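Local coordinates for DNA processing protein DprA (Streptococcus pneumoniae, PDB 3UQZ) that binds single-stranded DNA cooperatively, shields it from nucleases and helps load the RecA recombinase onto it during natural transformation, at residues E7-K12 / L94-G99; D90-L95 / R208-A213; S124-I129 / H151-Q156. One frame throughout, in Å; residues are numbered along the deposited sequence.

Contact 1: E7-K12 / L94-G99; sequences EIYKLK and LLFYKG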
# COMPACT_ATOMS: atom_id res chain seq x y z
N GLU A 7 9.68 33.56 32.95
CA GLU A 7 8.30 33.84 33.33
C GLU A 7 7.34 32.85 32.70
O GLU A 7 6.42 32.39 33.39
CB GLU A 7 7.91 35.29 33.06
CG GLU A 7 8.63 36.30 33.93
CD GLU A 7 8.26 36.31 35.40
OE1 GLU A 7 7.19 35.76 35.77
OE2 GLU A 7 9.04 36.88 36.20
N ILE A 8 7.62 32.44 31.44
CA ILE A 8 6.84 31.42 30.73
C ILE A 8 6.86 30.13 31.57
O ILE A 8 5.80 29.58 31.87
CB ILE A 8 7.34 31.22 29.27
CG1 ILE A 8 6.98 32.43 28.37
CG2 ILE A 8 6.78 29.93 28.69
CD1 ILE A 8 7.72 32.54 27.02
N TYR A 9 8.07 29.70 32.01
CA TYR A 9 8.26 28.54 32.87
C TYR A 9 7.51 28.72 34.19
O TYR A 9 6.82 27.80 34.62
CB TYR A 9 9.76 28.27 33.12
CG TYR A 9 10.04 26.96 33.83
CD1 TYR A 9 9.56 25.76 33.33
CD2 TYR A 9 10.82 26.92 34.99
CE1 TYR A 9 9.81 24.55 33.97
CE2 TYR A 9 11.09 25.72 35.64
CZ TYR A 9 10.58 24.54 35.12
OH TYR A 9 10.84 23.34 35.75
N LYS A 10 7.63 29.93 34.81
CA LYS A 10 6.94 30.28 36.06
C LYS A 10 5.40 30.19 35.92
O LYS A 10 4.74 29.76 36.86
CB LYS A 10 7.40 31.64 36.59
CG LYS A 10 7.09 31.88 38.06
CD LYS A 10 7.64 33.19 38.55
CE LYS A 10 7.15 33.52 39.94
NZ LYS A 10 7.57 34.87 40.36
N LEU A 11 4.85 30.55 34.73
CA LEU A 11 3.41 30.45 34.44
C LEU A 11 2.95 28.99 34.35
O LEU A 11 1.87 28.66 34.84
CB LEU A 11 3.02 31.23 33.16
CG LEU A 11 3.16 32.76 33.18
CD1 LEU A 11 2.88 33.34 31.83
CD2 LEU A 11 2.23 33.40 34.18
N LYS A 12 3.78 28.12 33.76
CA LYS A 12 3.54 26.67 33.66
C LYS A 12 3.52 26.08 35.08
O LYS A 12 2.63 25.28 35.40
CB LYS A 12 4.62 25.98 32.81
CG LYS A 12 4.21 25.77 31.36
CD LYS A 12 5.25 25.05 30.52
CE LYS A 12 4.59 24.40 29.33
NZ LYS A 12 5.56 24.11 28.25
N LEU A 94 7.48 26.61 25.33
CA LEU A 94 8.85 26.62 25.84
C LEU A 94 9.44 25.21 25.71
O LEU A 94 8.78 24.23 26.06
CB LEU A 94 8.87 27.10 27.32
CG LEU A 94 10.21 27.12 28.07
CD1 LEU A 94 11.03 28.34 27.72
CD2 LEU A 94 9.99 27.07 29.57
N LEU A 95 10.68 25.11 25.19
CA LEU A 95 11.41 23.85 25.01
C LEU A 95 12.81 23.93 25.60
O LEU A 95 13.57 24.84 25.26
CB LEU A 95 11.52 23.41 23.52
CG LEU A 95 10.26 22.88 22.83
CD1 LEU A 95 10.42 22.89 21.32
CD2 LEU A 95 9.91 21.49 23.31
N PHE A 96 13.14 22.96 26.46
CA PHE A 96 14.47 22.80 27.04
C PHE A 96 15.23 21.88 26.12
O PHE A 96 14.63 21.01 25.50
CB PHE A 96 14.39 22.19 28.43
CG PHE A 96 13.73 23.07 29.45
CD1 PHE A 96 14.45 24.06 30.11
CD2 PHE A 96 12.38 22.92 29.75
CE1 PHE A 96 13.83 24.87 31.06
CE2 PHE A 96 11.77 23.74 30.69
CZ PHE A 96 12.50 24.71 31.35
N TYR A 97 16.55 22.09 26.00
CA TYR A 97 17.37 21.30 25.09
C TYR A 97 18.74 20.96 25.66
O TYR A 97 19.22 21.57 26.61
CB TYR A 97 17.49 21.99 23.72
CG TYR A 97 18.37 23.21 23.70
CD1 TYR A 97 19.72 23.12 23.38
CD2 TYR A 97 17.85 24.48 23.97
CE1 TYR A 97 20.54 24.25 23.36
CE2 TYR A 97 18.66 25.61 23.96
CZ TYR A 97 20.00 25.49 23.65
OH TYR A 97 20.79 26.61 23.61
N LYS A 98 19.35 19.97 25.03
CA LYS A 98 20.66 19.44 25.30
C LYS A 98 21.26 19.13 23.93
O LYS A 98 20.77 18.26 23.22
CB LYS A 98 20.54 18.17 26.17
CG LYS A 98 21.86 17.61 26.64
CD LYS A 98 22.16 17.92 28.09
CE LYS A 98 23.45 17.26 28.54
NZ LYS A 98 24.64 17.71 27.75
N GLY A 99 22.25 19.91 23.53
CA GLY A 99 22.92 19.73 22.25
C GLY A 99 22.99 20.96 21.37
O GLY A 99 22.96 22.10 21.84
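Y9 and F96 form the aromatic part of this contact between the helix 7-12 and the strand 94-99. The pair is T-shaped: F96 gives its edge to one face of the Y9 ring, with centroids 5.3 Å apart and planes at 83°. The F96 corner CZ does the touching, 3.7 Å from Y9 CD1, and lies over the CD1-CE1 side of the tyrosine ring, not over its middle. Y9 swings its ring along the helix flank with CG anti to the backbone N (chi1 -171°), which presents that face to the strand. Its hydroxyl, at the far end of the ring, is hydrogen-bonded to E67 OE2. Aliphatic packing runs beside the stack. L94 buries more area than any other residue of the two segments: its branch CD2 lies 3.8 Å from Y9 CB, while its CB lies 3.8 Å from I8 CG2. I8 and L94 thus meet at branch and stem, L94 filling the angle between two successive helix residues. The two elements belong to different modules. Helix 5-13 is part of the N-terminal sterile alpha motif domain; strand 94-99 is in the mixed sheet of the Rossmann-like region, antiparallel to both its neighbours, 73-75 and 189-192. Helix and strand run crosswise at 107°, their axes 9.8 Å apart at closest, and the gap is bridged by side chains. The polar part is slight. K12 stretches its chain toward the strand, but its NZ stays 3.9 Å from L94 O, too far for a bond; its charge has a long, weak ion pair with E193. I8 also touches L25 of helix 18-28 and S75 of strand 73-75.

Contact 2: D90-L95 / R208-A213; sequences DAPVLL and RNRIIA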
# COMPACT_ATOMS: atom_id res chain seq x y z
N ASP A 90 -1.62 24.02 19.38
CA ASP A 90 -0.99 23.81 20.68
C ASP A 90 0.54 23.66 20.57
O ASP A 90 1.14 22.81 21.22
CB ASP A 90 -1.66 22.66 21.47
CG ASP A 90 -1.43 22.66 22.97
OD1 ASP A 90 -1.25 23.75 23.54
OD2 ASP A 90 -1.44 21.57 23.58
N ALA A 91 1.18 24.52 19.75
CA ALA A 91 2.63 24.53 19.56
C ALA A 91 3.34 24.69 20.91
O ALA A 91 2.89 25.49 21.73
CB ALA A 91 3.01 25.66 18.63
N PRO A 92 4.41 23.91 21.22
CA PRO A 92 5.09 24.06 22.52
C PRO A 92 5.54 25.49 22.73
O PRO A 92 6.13 26.12 21.86
CB PRO A 92 6.29 23.10 22.44
CG PRO A 92 6.43 22.77 21.02
CD PRO A 92 5.07 22.88 20.38
N VAL A 93 5.14 26.05 23.86
CA VAL A 93 5.43 27.43 24.22
C VAL A 93 6.89 27.64 24.69
O VAL A 93 7.48 28.69 24.43
CB VAL A 93 4.33 27.94 25.16
CG1 VAL A 93 4.76 27.99 26.62
CG2 VAL A 93 3.75 29.25 24.68
N LEU A 94 7.48 26.61 25.33
CA LEU A 94 8.85 26.62 25.84
C LEU A 94 9.44 25.21 25.71
O LEU A 94 8.78 24.23 26.06
CB LEU A 94 8.87 27.10 27.32
CG LEU A 94 10.21 27.12 28.07
CD1 LEU A 94 11.03 28.34 27.72
CD2 LEU A 94 9.99 27.07 29.57
N LEU A 95 10.68 25.11 25.19
CA LEU A 95 11.41 23.85 25.01
C LEU A 95 12.81 23.93 25.60
O LEU A 95 13.57 24.84 25.26
CB LEU A 95 11.52 23.41 23.52
CG LEU A 95 10.26 22.88 22.83
CD1 LEU A 95 10.42 22.89 21.32
CD2 LEU A 95 9.91 21.49 23.31
N ARG A 208 4.44 14.67 23.37
CA ARG A 208 5.78 14.65 22.78
C ARG A 208 5.65 14.37 21.26
O ARG A 208 6.35 15.00 20.46
CB ARG A 208 6.56 13.53 23.49
CG ARG A 208 7.99 13.29 23.12
CD ARG A 208 8.26 12.13 22.16
NE ARG A 208 7.34 11.00 22.28
CZ ARG A 208 7.72 9.76 22.53
NH1 ARG A 208 9.00 9.48 22.73
NH2 ARG A 208 6.82 8.79 22.60
N ASN A 209 4.74 13.44 20.86
CA ASN A 209 4.51 13.06 19.46
C ASN A 209 4.05 14.20 18.56
O ASN A 209 4.41 14.23 17.38
CB ASN A 209 3.55 11.89 19.37
CG ASN A 209 4.10 10.59 19.89
OD1 ASN A 209 5.31 10.31 19.82
ND2 ASN A 209 3.22 9.75 20.39
N ARG A 210 3.27 15.14 19.12
CA ARG A 210 2.77 16.34 18.46
C ARG A 210 3.96 17.21 17.97
O ARG A 210 3.90 17.73 16.85
CB ARG A 210 1.83 17.09 19.43
CG ARG A 210 1.98 18.61 19.50
CD ARG A 210 1.28 19.26 20.69
NE ARG A 210 1.94 18.89 21.94
CZ ARG A 210 2.52 19.74 22.77
NH1 ARG A 210 2.50 21.04 22.52
NH2 ARG A 210 3.10 19.30 23.87
N ILE A 211 5.05 17.29 18.78
CA ILE A 211 6.29 18.03 18.49
C ILE A 211 7.08 17.30 17.39
O ILE A 211 7.54 17.96 16.46
CB ILE A 211 7.14 18.29 19.77
CG1 ILE A 211 6.31 19.00 20.86
CG2 ILE A 211 8.43 19.07 19.44
CD1 ILE A 211 6.89 18.93 22.27
N ILE A 212 7.24 15.94 17.50
CA ILE A 212 7.94 15.11 16.51
C ILE A 212 7.34 15.38 15.12
O ILE A 212 8.08 15.72 14.20
CB ILE A 212 7.90 13.59 16.86
CG1 ILE A 212 8.69 13.28 18.16
CG2 ILE A 212 8.41 12.73 15.68
CD1 ILE A 212 8.51 11.91 18.67
N ALA A 213 6.00 15.28 14.99
CA ALA A 213 5.29 15.52 13.74
C ALA A 213 5.38 16.99 13.32
O ALA A 213 5.74 17.25 12.18
CB ALA A 213 3.84 15.09 13.88
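P92 and I211 make the close-packed half of this contact, where the turn leading into strand 94-99 meets helix 204-215. The proline ring comes obliquely against the isoleucine's longer branch, P92 CG lying 3.8 Å from I211 CG1. Farther along, L95 CD2 sits 4.1 Å from I211 CD1, the two side chains sliding past each other in opposite directions. I211 therefore touches both with one arm, and L85 of helix 83-86 joins the same buried apolar cluster.

The other half, at D90 and R210, is polar and lies nearer solvent, both residues being partly exposed. R210 NH1 donates to the backbone oxygen D90 O over 2.6 Å; the nitrogen lies nearly in line with the C=O bond (177°), but the angle at the hydrogen is only 137°. A bend at chi3 (68°) folds the arginine back, so that I211 CG1 lies over the centre of one guanidinium face. The carboxylate of D90 adds charge attraction without a salt bridge: OD2 is 4.1 Å from R210 NH1, well out of the guanidinium plane, and OD1 is taken by N18. R210 NH2 pairs with E193 and NE with A207 O, so all three nitrogens are engaged and the rotation of the group is probably well fixed.

Helix 204-215 lies in the connection from strand 189-192 to strand 218-222, which passes back across the parallel strands 161-164, 137-140 and 108-113, the long crossover between the two halves of a Rossmann-type fold.

Contact 3: S124-I129 / H151-Q156; sequences SVEKVI and HMAALQ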
# COMPACT_ATOMS: atom_id res chain seq x y z
N SER A 124 13.77 -2.57 7.70
CA SER A 124 13.00 -1.79 6.73
C SER A 124 13.30 -0.31 6.92
O SER A 124 13.56 0.39 5.94
CB SER A 124 11.50 -2.03 6.91
OG SER A 124 11.19 -3.41 6.86
N VAL A 125 13.28 0.16 8.18
CA VAL A 125 13.56 1.55 8.57
C VAL A 125 15.00 1.90 8.20
O VAL A 125 15.23 2.94 7.58
CB VAL A 125 13.25 1.77 10.08
CG1 VAL A 125 13.73 3.13 10.56
CG2 VAL A 125 11.77 1.62 10.35
N GLU A 126 15.95 1.01 8.54
CA GLU A 126 17.38 1.16 8.23
C GLU A 126 17.62 1.31 6.73
O GLU A 126 18.39 2.19 6.33
CB GLU A 126 18.17 -0.01 8.82
CG GLU A 126 19.68 0.15 8.70
CD GLU A 126 20.53 -1.04 9.09
OE1 GLU A 126 20.06 -2.20 8.95
OE2 GLU A 126 21.69 -0.82 9.50
N LYS A 127 16.94 0.49 5.90
CA LYS A 127 17.04 0.50 4.44
C LYS A 127 16.53 1.84 3.87
O LYS A 127 17.23 2.46 3.07
CB LYS A 127 16.30 -0.70 3.83
CG LYS A 127 16.46 -0.87 2.32
CD LYS A 127 15.61 -2.01 1.80
CE LYS A 127 15.65 -2.15 0.29
NZ LYS A 127 14.71 -1.20 -0.37
N VAL A 128 15.32 2.28 4.30
CA VAL A 128 14.72 3.55 3.88
C VAL A 128 15.62 4.74 4.27
O VAL A 128 15.88 5.60 3.43
CB VAL A 128 13.24 3.71 4.36
CG1 VAL A 128 12.67 5.09 3.99
CG2 VAL A 128 12.36 2.60 3.80
N ILE A 129 16.15 4.76 5.52
CA ILE A 129 17.03 5.84 5.99
C ILE A 129 18.33 5.89 5.19
O ILE A 129 18.75 6.98 4.80
CB ILE A 129 17.22 5.82 7.53
CG1 ILE A 129 15.92 6.28 8.23
CG2 ILE A 129 18.44 6.67 7.98
CD1 ILE A 129 15.86 5.99 9.66
N HIS A 151 17.15 6.29 14.94
CA HIS A 151 18.27 7.06 15.48
C HIS A 151 19.59 6.40 15.13
O HIS A 151 20.46 7.07 14.58
CB HIS A 151 18.13 7.20 17.00
CG HIS A 151 17.05 8.16 17.44
ND1 HIS A 151 16.07 7.78 18.33
CD2 HIS A 151 16.87 9.46 17.13
CE1 HIS A 151 15.33 8.85 18.52
NE2 HIS A 151 15.77 9.89 17.81
N MSE A 152 19.73 5.09 15.38
CA MSE A 152 20.95 4.33 15.07
C MSE A 152 21.31 4.30 13.58
O MSE A 152 22.49 4.38 13.24
CB MSE A 152 20.90 2.93 15.70
CG MSE A 152 20.96 2.98 17.21
SE MSE A 152 20.71 1.27 18.04
CE MSE A 152 22.32 0.56 17.44
N ALA A 153 20.30 4.24 12.71
CA ALA A 153 20.50 4.25 11.26
C ALA A 153 21.04 5.61 10.78
O ALA A 153 21.88 5.64 9.88
CB ALA A 153 19.20 3.91 10.55
N ALA A 154 20.57 6.71 11.39
CA ALA A 154 21.02 8.07 11.09
C ALA A 154 22.48 8.19 11.49
O ALA A 154 23.30 8.63 10.68
CB ALA A 154 20.18 9.08 11.86
N LEU A 155 22.82 7.72 12.70
CA LEU A 155 24.17 7.76 13.28
C LEU A 155 25.18 6.96 12.47
O LEU A 155 26.25 7.49 12.15
CB LEU A 155 24.15 7.31 14.74
CG LEU A 155 23.33 8.17 15.71
CD1 LEU A 155 23.36 7.61 17.10
CD2 LEU A 155 23.80 9.59 15.72
N GLN A 156 24.82 5.73 12.10
CA GLN A 156 25.67 4.87 11.30
C GLN A 156 25.97 5.41 9.91
O GLN A 156 27.09 5.26 9.43
CB GLN A 156 25.10 3.45 11.22
CG GLN A 156 26.10 2.45 11.77
CD GLN A 156 26.18 1.17 10.98
OE1 GLN A 156 25.16 0.52 10.71
NE2 GLN A 156 27.40 0.73 10.65
O HOH W 1 23.78 1.70 8.82
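I129 and A153 join neighbouring helices of the Rossmann-like fold, in which helix 119-130 links strands 108-113 and 137-140, and helix 146-157 links 137-140 to 161-164: two successive beta-alpha-beta units. The segments run in roughly the same direction, 38° apart, with axes 9.1 Å from each other at closest. The small A153 side chain suits the close approach: its CB sits between the backbones where the CA atoms of E126 and A153 come to 5.3 Å.

With chi1 at -72°, the CG2 methyl of I129 stands anti to the backbone N and faces helix 146-157. That methyl lies 3.8 Å from A153 CB and also reaches the backbone at A154 N; CD1, at the end of the other branch, closes on the same alanine methyl. A153 CB thus sits between both branches of I129 and, on the preceding turn, the backbone of E126, whose CA is 4.0 Å away.

E126 does not point straight at its neighbour. Its CG stands opposite the backbone N (chi1 -173°) and the chain runs out extended, bringing the carboxylate nearer to helix 146-157 at the exposed end of the groove. Q156 bends at chi2 to bring its amide oxygen to the same place. Elsewhere on helix 119-130, S124, K127 and V128 pack on L252 and I251 of the second subunit.

The two oxygens, E126 OE2 and Q156 OE1, do not touch; a water molecule between them donates to Q156 OE1 at 2.6 Å and, weakly, to E126 OE2 at 3.3 Å.

From the N terminus, helix 5-13 opens contact 1, which closes an 81-residue loop when the chain arrives at strand 94-99 and so ties the sterile alpha motif domain to the Rossmann-like sheet. Contact 2 starts where contact 1 ends: the two share L94 and L95, and V93 packs on I8 across their boundary. L94 points to the N-terminal helix and L95 to helix 204-215, so the strand is gripped from two directions. Contact 2 closes a loop of 112 residues, inside which contact 3 nests, joining two consecutive helices of the Rossmann-like part. Contacts 1 and 3 follow in series, their centres about 31 Å apart.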